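Local coordinates for protein D-3-phosphoglycerate dehydrogenase (PDB 2EKL) that binds NAD and probably catalyses the NAD-dependent oxidation of D-3-phosphoglycerate, the entry step of the phosphorylated route to serine, at residues I19-E24 / M298-L303; A75-D80 / G99-S104; K93-P98 / L304-E309; G151-K156 / S201-V206. All coordinates share one frame; numbering follows the deposited sequence.

Contact 1 of 4, residues I19-E24 / M298-L303; sequences IKTLRE and MTTQNL
T21 opens the contact by meeting T300 methyl to methyl: the two side chains reach toward each other tip to tip, with their CG2 atoms 3.8 Å apart. Both threonines adopt the same first torsion, in which OG1 lies beside the backbone N (chi1 -62° in each), leaving CG2 opposite that N and pointing across. The hydroxyls can then bond back into their own helices, T21 OG1 to the carbonyl of I17 and T300 OG1 to that of A296. Polar ends are thereby satisfied locally, and the surfaces offered across the gap are largely carbon, which illustrates how threonine can serve as an apolar residue between helices. No hydrogen bond crosses the contact.

Next along the chain, L22 brings both of its methyls to one methyl of L303, with L22 CD1 and L22 CD2 each 4.1 Å from L303 CD2; the side chains cross at about a right angle. The arrangement joins the beginning and end of the polypeptide, since helix 16-24 follows the first strand of the five-stranded parallel sheet and helix 289-309 is the long C-terminal helix that returns to the same domain, as in other D-2-hydroxyacid dehydrogenases. L22 also touches V29 of strand 28-31 and M307, while L18 packs against T299 and T300 one turn earlier.

At the outer side of helix 16-24, E24 folds back to K20 in a salt bridge between residues four apart. K20 NZ lies 2.7 Å from E24 OE2, approaching from above the carboxylate plane, 43° out of it.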
# COMPACT_ATOMS: atom_id res chain seq x y z
N ILE A 19 -15.95 -24.65 -18.49
CA ILE A 19 -16.80 -25.82 -18.66
C ILE A 19 -17.95 -25.52 -19.62
O ILE A 19 -18.25 -26.30 -20.52
CB ILE A 19 -17.39 -26.28 -17.31
CG1 ILE A 19 -16.26 -26.61 -16.33
CG2 ILE A 19 -18.27 -27.51 -17.52
CD1 ILE A 19 -16.74 -27.02 -14.95
N LYS A 20 -18.58 -24.37 -19.42
CA LYS A 20 -19.70 -23.94 -20.27
C LYS A 20 -19.26 -23.82 -21.72
O LYS A 20 -19.96 -24.26 -22.63
CB LYS A 20 -20.24 -22.60 -19.77
CG LYS A 20 -21.22 -21.92 -20.73
CD LYS A 20 -21.83 -20.68 -20.08
CE LYS A 20 -22.60 -19.84 -21.10
NZ LYS A 20 -23.68 -20.61 -21.77
N THR A 21 -18.08 -23.23 -21.93
CA THR A 21 -17.55 -23.05 -23.28
C THR A 21 -17.33 -24.38 -23.99
O THR A 21 -17.67 -24.52 -25.17
CB THR A 21 -16.23 -22.24 -23.23
OG1 THR A 21 -16.50 -20.94 -22.69
CG2 THR A 21 -15.64 -22.08 -24.62
N LEU A 22 -16.77 -25.35 -23.28
CA LEU A 22 -16.52 -26.66 -23.85
C LEU A 22 -17.83 -27.38 -24.14
O LEU A 22 -18.00 -27.97 -25.21
CB LEU A 22 -15.67 -27.51 -22.89
CG LEU A 22 -14.23 -27.04 -22.69
CD1 LEU A 22 -13.54 -27.93 -21.68
CD2 LEU A 22 -13.49 -27.08 -24.03
N ARG A 23 -18.76 -27.34 -23.20
CA ARG A 23 -20.04 -28.00 -23.38
C ARG A 23 -20.83 -27.41 -24.55
O ARG A 23 -21.43 -28.15 -25.33
CB ARG A 23 -20.86 -27.93 -22.08
CG ARG A 23 -20.38 -28.96 -21.06
CD ARG A 23 -21.05 -28.83 -19.71
NE ARG A 23 -20.67 -29.95 -18.86
CZ ARG A 23 -20.83 -29.99 -17.54
NH1 ARG A 23 -21.37 -28.97 -16.90
NH2 ARG A 23 -20.44 -31.07 -16.86
N GLU A 24 -20.80 -26.08 -24.69
CA GLU A 24 -21.51 -25.42 -25.79
C GLU A 24 -21.01 -25.91 -27.14
O GLU A 24 -21.77 -25.91 -28.12
CB GLU A 24 -21.32 -23.91 -25.73
CG GLU A 24 -21.83 -23.23 -24.48
CD GLU A 24 -21.65 -21.74 -24.54
OE1 GLU A 24 -20.56 -21.29 -24.97
OE2 GLU A 24 -22.58 -21.01 -24.16
N MET A 298 -8.33 -16.71 -20.05
CA MET A 298 -7.11 -17.00 -20.79
C MET A 298 -6.90 -18.50 -20.94
O MET A 298 -6.52 -18.97 -22.01
CB MET A 298 -5.91 -16.38 -20.10
CG MET A 298 -5.87 -14.87 -20.19
SD MET A 298 -4.35 -14.22 -19.49
CE MET A 298 -3.14 -15.15 -20.45
N THR A 299 -7.14 -19.25 -19.87
CA THR A 299 -6.96 -20.69 -19.92
C THR A 299 -7.97 -21.26 -20.92
O THR A 299 -7.64 -22.16 -21.69
CB THR A 299 -7.16 -21.33 -18.53
OG1 THR A 299 -6.18 -20.81 -17.62
CG2 THR A 299 -7.00 -22.85 -18.62
N THR A 300 -9.18 -20.72 -20.90
CA THR A 300 -10.22 -21.17 -21.82
C THR A 300 -9.86 -20.84 -23.26
O THR A 300 -9.97 -21.69 -24.15
CB THR A 300 -11.58 -20.52 -21.48
OG1 THR A 300 -11.97 -20.90 -20.16
CG2 THR A 300 -12.66 -20.97 -22.47
N GLN A 301 -9.42 -19.61 -23.50
CA GLN A 301 -9.06 -19.22 -24.86
C GLN A 301 -7.84 -19.97 -25.39
O GLN A 301 -7.80 -20.35 -26.56
CB GLN A 301 -8.81 -17.71 -24.94
CG GLN A 301 -8.70 -17.22 -26.37
CD GLN A 301 -9.85 -17.71 -27.24
OE1 GLN A 301 -11.02 -17.39 -26.99
NE2 GLN A 301 -9.53 -18.50 -28.27
N ASN A 302 -6.84 -20.18 -24.54
CA ASN A 302 -5.65 -20.90 -24.97
C ASN A 302 -5.98 -22.36 -25.24
O ASN A 302 -5.41 -22.99 -26.13
CB ASN A 302 -4.53 -20.79 -23.93
CG ASN A 302 -3.90 -19.41 -23.90
OD1 ASN A 302 -3.95 -18.68 -24.90
ND2 ASN A 302 -3.29 -19.04 -22.78
N LEU A 303 -6.92 -22.90 -24.47
CA LEU A 303 -7.34 -24.29 -24.65
C LEU A 303 -8.05 -24.42 -25.99
O LEU A 303 -7.82 -25.37 -26.74
CB LEU A 303 -8.28 -24.72 -23.52
CG LEU A 303 -8.92 -26.11 -23.67
CD1 LEU A 303 -7.83 -27.16 -23.87
CD2 LEU A 303 -9.76 -26.42 -22.44

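Contact 2 of 4, residues A75-D80 / G99-S104; sequences AGIGLD and GASTDS. With NAD (nicotinamide-adenine-dinucleotide), chain B.
I77 and S101 meet beside the nicotinamide ring of NAD. I77 CD1 lies 3.7 Å from S101 OG, and both atoms touch the same ring carbon: S101 OG is 3.2 Å from NAD C5N, and I77 CD1 is 3.5 Å from NAD C5N, with C4N, the carbon that exchanges hydride in such enzymes, close behind. With chi1 of I77 at 62°, CG1 stands between the backbone N and the carbonyl carbon and carries CD1 to the ring, while I77 CG2 is left to pack 4.3 Å from A100 CB.

Around these side chains the two backbones are bridged by a water, 2.9 Å from I77 O, to which it donates, and accepting from G99 N. The second segment is shaped by a type I turn from G99 to T102, where G99 O receives both T102 N and T102 OG1 from one face of its plane; T102 OG1 is 3.0 Å from G99 O.

Farther out, A286 touches both I77 and S101, while V295 of helix 289-309 backs I77 and A100. The contact thus lies between the loop leaving strand 71-74 and the start of helix 102-118, against helix 289-309, at the cleft where NAD binds.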
# COMPACT_ATOMS: atom_id res chain seq x y z
N ALA A 75 -5.53 -24.33 -15.15
CA ALA A 75 -6.26 -23.09 -14.91
C ALA A 75 -5.54 -22.33 -13.79
O ALA A 75 -6.02 -22.26 -12.66
CB ALA A 75 -7.70 -23.39 -14.50
N GLY A 76 -4.37 -21.80 -14.13
CA GLY A 76 -3.57 -21.06 -13.17
C GLY A 76 -2.49 -20.24 -13.86
O GLY A 76 -2.38 -20.25 -15.08
N ILE A 77 -1.67 -19.56 -13.07
CA ILE A 77 -0.61 -18.72 -13.61
C ILE A 77 0.74 -19.43 -13.67
O ILE A 77 1.72 -18.85 -14.12
CB ILE A 77 -0.46 -17.43 -12.77
CG1 ILE A 77 -0.07 -17.80 -11.33
CG2 ILE A 77 -1.78 -16.66 -12.78
CD1 ILE A 77 0.08 -16.61 -10.41
N GLY A 78 0.77 -20.68 -13.23
CA GLY A 78 2.01 -21.45 -13.25
C GLY A 78 1.80 -22.89 -13.67
O GLY A 78 0.68 -23.29 -14.00
N LEU A 79 2.87 -23.68 -13.66
CA LEU A 79 2.80 -25.08 -14.07
C LEU A 79 3.59 -25.99 -13.14
O LEU A 79 4.08 -27.04 -13.57
CB LEU A 79 3.33 -25.23 -15.50
CG LEU A 79 2.64 -24.43 -16.61
CD1 LEU A 79 3.41 -24.60 -17.90
CD2 LEU A 79 1.20 -24.91 -16.78
N ASP A 80 3.71 -25.61 -11.88
CA ASP A 80 4.47 -26.39 -10.91
C ASP A 80 3.89 -27.77 -10.60
O ASP A 80 4.59 -28.62 -10.04
CB ASP A 80 4.63 -25.61 -9.61
CG ASP A 80 5.38 -24.30 -9.80
OD1 ASP A 80 6.44 -24.31 -10.46
OD2 ASP A 80 4.90 -23.26 -9.29
N GLY A 99 1.08 -14.64 -17.02
CA GLY A 99 0.95 -13.19 -16.92
C GLY A 99 -0.44 -12.68 -16.56
O GLY A 99 -0.64 -11.48 -16.43
N ALA A 100 -1.39 -13.59 -16.38
CA ALA A 100 -2.77 -13.23 -16.07
C ALA A 100 -2.99 -12.39 -14.80
O ALA A 100 -4.00 -11.69 -14.70
CB ALA A 100 -3.62 -14.49 -15.99
N SER A 101 -2.07 -12.45 -13.85
CA SER A 101 -2.26 -11.71 -12.60
C SER A 101 -1.28 -10.57 -12.37
O SER A 101 -1.24 -9.99 -11.28
CB SER A 101 -2.18 -12.67 -11.42
OG SER A 101 -0.85 -13.12 -11.22
N THR A 102 -0.50 -10.22 -13.39
CA THR A 102 0.50 -9.17 -13.27
C THR A 102 0.12 -7.94 -12.45
O THR A 102 0.75 -7.65 -11.44
CB THR A 102 0.99 -8.69 -14.66
OG1 THR A 102 1.55 -9.80 -15.38
CG2 THR A 102 2.04 -7.60 -14.52
N ASP A 103 -0.92 -7.21 -12.87
CA ASP A 103 -1.29 -5.99 -12.15
C ASP A 103 -1.70 -6.23 -10.70
O ASP A 103 -1.45 -5.38 -9.83
CB ASP A 103 -2.39 -5.22 -12.88
CG ASP A 103 -1.91 -4.59 -14.18
OD1 ASP A 103 -0.71 -4.24 -14.28
OD2 ASP A 103 -2.73 -4.43 -15.11
N SER A 104 -2.34 -7.35 -10.42
CA SER A 104 -2.74 -7.64 -9.05
C SER A 104 -1.50 -7.90 -8.18
O SER A 104 -1.45 -7.49 -7.03
CB SER A 104 -3.69 -8.84 -9.01
OG SER A 104 -4.96 -8.46 -9.50
PA NAD B . 8.69 -12.81 -15.59
O1A NAD B . 8.03 -11.82 -16.46
O2A NAD B . 9.10 -14.12 -16.24
O5B NAD B . 9.96 -12.07 -14.94
C5B NAD B . 10.83 -12.80 -14.09
C4B NAD B . 12.28 -12.04 -14.27
O4B NAD B . 13.18 -12.39 -13.20
C3B NAD B . 12.88 -12.34 -15.69
O3B NAD B . 13.21 -11.14 -16.38
C2B NAD B . 14.04 -13.28 -15.35
O2B NAD B . 15.11 -13.35 -16.26
C1B NAD B . 14.35 -12.77 -13.99
N9A NAD B . 15.25 -13.67 -13.20
C8A NAD B . 15.26 -15.05 -13.06
N7A NAD B . 16.28 -15.41 -12.23
C5A NAD B . 16.92 -14.28 -11.84
C6A NAD B . 18.05 -13.99 -10.99
N6A NAD B . 18.72 -14.96 -10.37
N1A NAD B . 18.47 -12.63 -10.79
C2A NAD B . 17.79 -11.54 -11.43
N3A NAD B . 16.69 -11.82 -12.26
C4A NAD B . 16.27 -13.16 -12.46
O3 NAD B . 7.72 -13.20 -14.37
PN NAD B . 6.60 -12.32 -13.61
O1N NAD B . 7.02 -10.91 -13.56
O2N NAD B . 5.34 -12.61 -14.34
O5D NAD B . 6.63 -13.09 -12.23
C5D NAD B . 7.64 -12.81 -11.29
C4D NAD B . 7.51 -13.67 -10.05
O4D NAD B . 6.31 -13.41 -9.35
C3D NAD B . 7.50 -15.21 -10.28
O3D NAD B . 8.30 -15.88 -9.29
C2D NAD B . 6.06 -15.56 -10.24
O2D NAD B . 5.83 -16.95 -10.12
C1D NAD B . 5.66 -14.64 -9.12
N1N NAD B . 4.21 -14.34 -8.95
C2N NAD B . 3.66 -14.39 -7.63
C3N NAD B . 2.28 -14.10 -7.44
C7N NAD B . 1.71 -14.15 -6.08
O7N NAD B . 0.44 -14.59 -5.96
N7N NAD B . 2.36 -13.80 -4.98
C4N NAD B . 1.47 -13.76 -8.64
C5N NAD B . 2.03 -13.70 -9.97
C6N NAD B . 3.43 -14.00 -10.12
O HOH W 1 1.99 -16.04 -14.71

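Contact 3 of 4, residues K93-P98 / L304-E309; sequences KVVYAP and LNAMKE
K93 reaches A306 through a fully stretched side chain: chi1 of -67° sets CG opposite the carbonyl carbon, and every later torsion is close to 180°. The chain therefore runs straight from the strand to the last turn of the helix. On the way K93 CD passes 3.9 Å from A306 CB, and at the end K93 NZ stands 3.3 Å from A306 O, a weak hydrogen bond. A lysine at the carboxyl end of a helix is a familiar arrangement, and its positive charge is probably favoured there by the helix dipole.

E309 shows how a nearby opposite charge need not make an ion pair. Its side chain crosses that of K93 at about a right angle, and it is the aliphatic base that touches, with E309 CB 3.0 Å from K93 NZ. Beyond CB the chain bends at chi2 (-69°) and carries the carboxylate off, leaving E309 OE1 5.3 Å from K93 NZ; any attraction acts only at a distance.

V95, two residues along the strand and on the same side as K93, completes the apolar part by placing V95 CG1 4.2 Å from A306 CB. The alanine methyl is held against both side chains.

Strand 93-95 and helix 304-309 run nearly antiparallel, at 160°, with their axes 9.5 Å apart at closest approach. The strand is the edge of the five-stranded parallel sheet, bonded to 71-74, whose I71 also touches A306 and M307; M307, on another side of the helix, meets L22 of helix 16-24.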
# COMPACT_ATOMS: atom_id res chain seq x y z
N LYS A 93 0.30 -30.72 -25.87
CA LYS A 93 0.22 -29.27 -25.71
C LYS A 93 -0.19 -28.91 -24.29
O LYS A 93 -1.18 -29.43 -23.77
CB LYS A 93 -0.80 -28.68 -26.69
CG LYS A 93 -0.40 -28.78 -28.15
CD LYS A 93 -1.48 -28.18 -29.04
CE LYS A 93 -1.09 -28.25 -30.50
NZ LYS A 93 -2.16 -27.69 -31.37
N VAL A 94 0.58 -28.02 -23.66
CA VAL A 94 0.29 -27.59 -22.30
C VAL A 94 -0.08 -26.11 -22.31
O VAL A 94 0.72 -25.27 -22.74
CB VAL A 94 1.50 -27.81 -21.38
CG1 VAL A 94 1.15 -27.44 -19.95
CG2 VAL A 94 1.96 -29.26 -21.46
N VAL A 95 -1.28 -25.79 -21.85
CA VAL A 95 -1.74 -24.41 -21.82
C VAL A 95 -2.15 -23.96 -20.43
O VAL A 95 -2.53 -24.76 -19.58
CB VAL A 95 -2.95 -24.19 -22.76
CG1 VAL A 95 -2.56 -24.49 -24.20
CG2 VAL A 95 -4.12 -25.06 -22.32
N TYR A 96 -2.07 -22.65 -20.20
CA TYR A 96 -2.45 -22.06 -18.92
C TYR A 96 -2.64 -20.56 -19.11
O TYR A 96 -2.94 -20.12 -20.23
CB TYR A 96 -1.40 -22.36 -17.84
CG TYR A 96 -0.02 -21.76 -18.05
CD1 TYR A 96 0.73 -22.08 -19.18
CD2 TYR A 96 0.54 -20.91 -17.10
CE1 TYR A 96 2.01 -21.56 -19.36
CE2 TYR A 96 1.82 -20.39 -17.27
CZ TYR A 96 2.55 -20.72 -18.40
OH TYR A 96 3.81 -20.20 -18.57
N ALA A 97 -2.47 -19.78 -18.06
CA ALA A 97 -2.67 -18.33 -18.17
C ALA A 97 -1.48 -17.50 -17.71
O ALA A 97 -1.56 -16.76 -16.72
CB ALA A 97 -3.92 -17.92 -17.38
N PRO A 98 -0.35 -17.58 -18.44
CA PRO A 98 0.85 -16.81 -18.08
C PRO A 98 0.64 -15.29 -18.09
O PRO A 98 0.10 -14.74 -19.05
CB PRO A 98 1.88 -17.28 -19.11
CG PRO A 98 1.03 -17.59 -20.30
CD PRO A 98 -0.14 -18.32 -19.69
N LEU A 304 -8.92 -23.46 -26.30
CA LEU A 304 -9.66 -23.48 -27.56
C LEU A 304 -8.72 -23.37 -28.76
O LEU A 304 -8.91 -24.05 -29.77
CB LEU A 304 -10.68 -22.34 -27.61
CG LEU A 304 -11.91 -22.46 -26.70
CD1 LEU A 304 -12.81 -21.26 -26.92
CD2 LEU A 304 -12.66 -23.74 -27.02
N ASN A 305 -7.71 -22.51 -28.65
CA ASN A 305 -6.76 -22.34 -29.75
C ASN A 305 -6.01 -23.64 -30.00
O ASN A 305 -5.80 -24.03 -31.15
CB ASN A 305 -5.76 -21.22 -29.44
CG ASN A 305 -4.85 -20.92 -30.61
OD1 ASN A 305 -5.31 -20.52 -31.69
ND2 ASN A 305 -3.55 -21.11 -30.42
N ALA A 306 -5.59 -24.30 -28.92
CA ALA A 306 -4.88 -25.57 -29.02
C ALA A 306 -5.78 -26.63 -29.65
O ALA A 306 -5.32 -27.46 -30.44
CB ALA A 306 -4.42 -26.02 -27.64
N MET A 307 -7.06 -26.60 -29.30
CA MET A 307 -8.00 -27.56 -29.86
C MET A 307 -8.19 -27.30 -31.35
O MET A 307 -8.27 -28.23 -32.16
CB MET A 307 -9.35 -27.47 -29.14
CG MET A 307 -9.30 -27.95 -27.69
SD MET A 307 -10.85 -27.66 -26.82
CE MET A 307 -11.81 -29.06 -27.40
N LYS A 308 -8.25 -26.02 -31.73
CA LYS A 308 -8.43 -25.67 -33.13
C LYS A 308 -7.23 -26.11 -33.96
O LYS A 308 -7.39 -26.62 -35.07
CB LYS A 308 -8.64 -24.16 -33.29
CG LYS A 308 -8.84 -23.72 -34.74
CD LYS A 308 -9.20 -22.25 -34.84
CE LYS A 308 -10.56 -21.97 -34.22
NZ LYS A 308 -10.96 -20.54 -34.41
N GLU A 309 -6.04 -25.92 -33.42
CA GLU A 309 -4.83 -26.32 -34.13
C GLU A 309 -4.81 -27.83 -34.34
O GLU A 309 -4.21 -28.34 -35.29
CB GLU A 309 -3.59 -25.88 -33.36
CG GLU A 309 -3.37 -24.38 -33.34
CD GLU A 309 -3.00 -23.82 -34.70
OE1 GLU A 309 -2.80 -24.61 -35.65
OE2 GLU A 309 -2.88 -22.58 -34.83

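Contact 4 of 4, residues G151-K156 / S201-V206; sequences GRIGTK and SLHVTV. With NAD (nicotinamide-adenine-dinucleotide), chain B.
One water ties G151, G154 and H203 to the cofactor: it accepts from G151 N and G154 N, lies 3.0 Å from H203 O, and is 2.7 Å from NAD O1N. The same phosphate oxygen takes an almost straight bond from I153 N (3.0 Å to NAD O1N, 172°), and R152 N similarly reaches O1A of the other phosphate. The R152 side chain adds a more bent bond, its NH1 meeting NAD O2N at the edge of the guanidinium, in its plane.

Side chains make much of the direct contact between the segments. In I153, chi1 of -63° puts CG1 opposite the carbonyl carbon and leaves CG2 opposite the backbone N, 3.4 Å from H203 ND1, while CG1 sends CD1 to the nicotinamide ring. H203 crosses I153 at about a right angle, and G154 CA lies 3.9 Å from H203 CD2. The imidazole is steadied from behind by S201, whose OG is 2.6 Å from H203 NE2. V204, next after H203, accepts from NAD O3D through its O at 2.5 Å.

Backbone amides at a helix start, a bridging water and closely spaced glycines are the hallmarks of the dinucleotide-binding Rossmann fold, and G151 and G154 fit its GxGxxG pattern.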
# COMPACT_ATOMS: atom_id res chain seq x y z
N GLY A 151 10.92 -8.36 -14.91
CA GLY A 151 10.01 -8.91 -15.90
C GLY A 151 8.68 -8.17 -15.93
O GLY A 151 8.64 -6.96 -15.73
N ARG A 152 7.59 -8.91 -16.17
CA ARG A 152 6.27 -8.31 -16.22
C ARG A 152 5.95 -7.48 -14.98
O ARG A 152 5.60 -6.31 -15.06
CB ARG A 152 5.19 -9.39 -16.35
CG ARG A 152 5.33 -10.34 -17.53
CD ARG A 152 4.05 -11.13 -17.70
NE ARG A 152 4.16 -12.20 -18.68
CZ ARG A 152 4.67 -13.40 -18.44
NH1 ARG A 152 5.13 -13.70 -17.22
NH2 ARG A 152 4.72 -14.32 -19.40
N ILE A 153 6.07 -8.12 -13.82
CA ILE A 153 5.78 -7.47 -12.55
C ILE A 153 6.85 -6.48 -12.12
O ILE A 153 6.55 -5.35 -11.74
CB ILE A 153 5.57 -8.53 -11.44
CG1 ILE A 153 4.35 -9.38 -11.78
CG2 ILE A 153 5.38 -7.86 -10.08
CD1 ILE A 153 4.19 -10.60 -10.91
N GLY A 154 8.11 -6.90 -12.18
CA GLY A 154 9.20 -6.02 -11.79
C GLY A 154 9.19 -4.69 -12.52
O GLY A 154 9.42 -3.64 -11.92
N THR A 155 8.93 -4.73 -13.82
CA THR A 155 8.91 -3.50 -14.60
C THR A 155 7.84 -2.53 -14.11
O THR A 155 8.11 -1.34 -13.95
CB THR A 155 8.67 -3.79 -16.10
OG1 THR A 155 9.75 -4.58 -16.61
CG2 THR A 155 8.59 -2.48 -16.89
N LYS A 156 6.63 -3.03 -13.87
CA LYS A 156 5.56 -2.16 -13.41
C LYS A 156 5.77 -1.62 -12.00
O LYS A 156 5.39 -0.49 -11.70
CB LYS A 156 4.21 -2.89 -13.52
CG LYS A 156 3.77 -3.06 -14.97
CD LYS A 156 2.39 -3.69 -15.09
CE LYS A 156 1.92 -3.70 -16.54
NZ LYS A 156 0.56 -4.27 -16.71
N SER A 201 12.99 -5.12 -3.92
CA SER A 201 11.77 -5.85 -4.24
C SER A 201 12.10 -7.01 -5.17
O SER A 201 12.67 -6.81 -6.24
CB SER A 201 10.74 -4.91 -4.88
OG SER A 201 9.46 -5.49 -4.90
N LEU A 202 11.74 -8.22 -4.75
CA LEU A 202 12.04 -9.43 -5.52
C LEU A 202 10.91 -9.87 -6.43
O LEU A 202 9.78 -10.06 -5.98
CB LEU A 202 12.40 -10.56 -4.55
CG LEU A 202 13.44 -10.19 -3.49
CD1 LEU A 202 13.64 -11.38 -2.55
CD2 LEU A 202 14.76 -9.79 -4.15
N HIS A 203 11.22 -10.05 -7.71
CA HIS A 203 10.23 -10.45 -8.71
C HIS A 203 10.86 -11.41 -9.70
O HIS A 203 10.66 -11.30 -10.91
CB HIS A 203 9.73 -9.20 -9.44
CG HIS A 203 9.17 -8.17 -8.52
ND1 HIS A 203 7.94 -8.31 -7.92
CD2 HIS A 203 9.69 -7.01 -8.05
CE1 HIS A 203 7.73 -7.29 -7.11
NE2 HIS A 203 8.77 -6.48 -7.18
N VAL A 204 11.61 -12.38 -9.18
CA VAL A 204 12.29 -13.35 -10.02
C VAL A 204 11.56 -14.67 -10.20
O VAL A 204 10.68 -15.03 -9.42
CB VAL A 204 13.68 -13.69 -9.43
CG1 VAL A 204 14.53 -12.44 -9.35
CG2 VAL A 204 13.52 -14.33 -8.05
N THR A 205 11.93 -15.38 -11.26
CA THR A 205 11.39 -16.70 -11.56
C THR A 205 12.56 -17.64 -11.31
O THR A 205 13.56 -17.59 -12.02
CB THR A 205 10.96 -16.84 -13.02
OG1 THR A 205 12.02 -16.41 -13.88
CG2 THR A 205 9.71 -16.02 -13.29
N VAL A 206 12.44 -18.47 -10.29
CA VAL A 206 13.49 -19.42 -9.95
C VAL A 206 12.89 -20.78 -9.66
O VAL A 206 11.70 -20.89 -9.37
CB VAL A 206 14.28 -18.94 -8.70
CG1 VAL A 206 15.03 -17.66 -9.02
CG2 VAL A 206 13.32 -18.72 -7.54
PA NAD B . 8.69 -12.81 -15.59
O1A NAD B . 8.03 -11.82 -16.46
O2A NAD B . 9.10 -14.12 -16.24
O5B NAD B . 9.96 -12.07 -14.94
C5B NAD B . 10.83 -12.80 -14.09
C4B NAD B . 12.28 -12.04 -14.27
O4B NAD B . 13.18 -12.39 -13.20
C3B NAD B . 12.88 -12.34 -15.69
O3B NAD B . 13.21 -11.14 -16.38
C2B NAD B . 14.04 -13.28 -15.35
O2B NAD B . 15.11 -13.35 -16.26
C1B NAD B . 14.35 -12.77 -13.99
N9A NAD B . 15.25 -13.67 -13.20
C8A NAD B . 15.26 -15.05 -13.06
N7A NAD B . 16.28 -15.41 -12.23
C5A NAD B . 16.92 -14.28 -11.84
C6A NAD B . 18.05 -13.99 -10.99
N6A NAD B . 18.72 -14.96 -10.37
N1A NAD B . 18.47 -12.63 -10.79
C2A NAD B . 17.79 -11.54 -11.43
N3A NAD B . 16.69 -11.82 -12.26
C4A NAD B . 16.27 -13.16 -12.46
O3 NAD B . 7.72 -13.20 -14.37
PN NAD B . 6.60 -12.32 -13.61
O1N NAD B . 7.02 -10.91 -13.56
O2N NAD B . 5.34 -12.61 -14.34
O5D NAD B . 6.63 -13.09 -12.23
C5D NAD B . 7.64 -12.81 -11.29
C4D NAD B . 7.51 -13.67 -10.05
O4D NAD B . 6.31 -13.41 -9.35
C3D NAD B . 7.50 -15.21 -10.28
O3D NAD B . 8.30 -15.88 -9.29
C2D NAD B . 6.06 -15.56 -10.24
O2D NAD B . 5.83 -16.95 -10.12
C1D NAD B . 5.66 -14.64 -9.12
N1N NAD B . 4.21 -14.34 -8.95
C2N NAD B . 3.66 -14.39 -7.63
C3N NAD B . 2.28 -14.10 -7.44
C7N NAD B . 1.71 -14.15 -6.08
O7N NAD B . 0.44 -14.59 -5.96
N7N NAD B . 2.36 -13.80 -4.98
C4N NAD B . 1.47 -13.76 -8.64
C5N NAD B . 2.03 -13.70 -9.97
C6N NAD B . 3.43 -14.00 -10.12
O HOH W 2 9.25 -9.52 -12.80

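Overall arrangement
The four contacts show how chemistry follows place in a two-domain dehydrogenase. Contacts 1 and 3 share helix 289-309 and lie in the domain of the five-stranded sheet, away from the cofactor: contact 1 is buried, largely apolar and without a hydrogen bond across it, while contact 3 is partly buried and edged by charge. Their centres are about 10 Å apart, and N302 probably bonds the carbonyl of Y96. Contacts 2 and 4 are buried and both touch NAD. Contact 4, in the NAD-binding domain, combines van der Waals contact with amides and a water that grip the cofactor phosphates. Contact 2 stands between, joining contact 3 through G76 and A97 and contact 4 through the D103-K156 salt bridge.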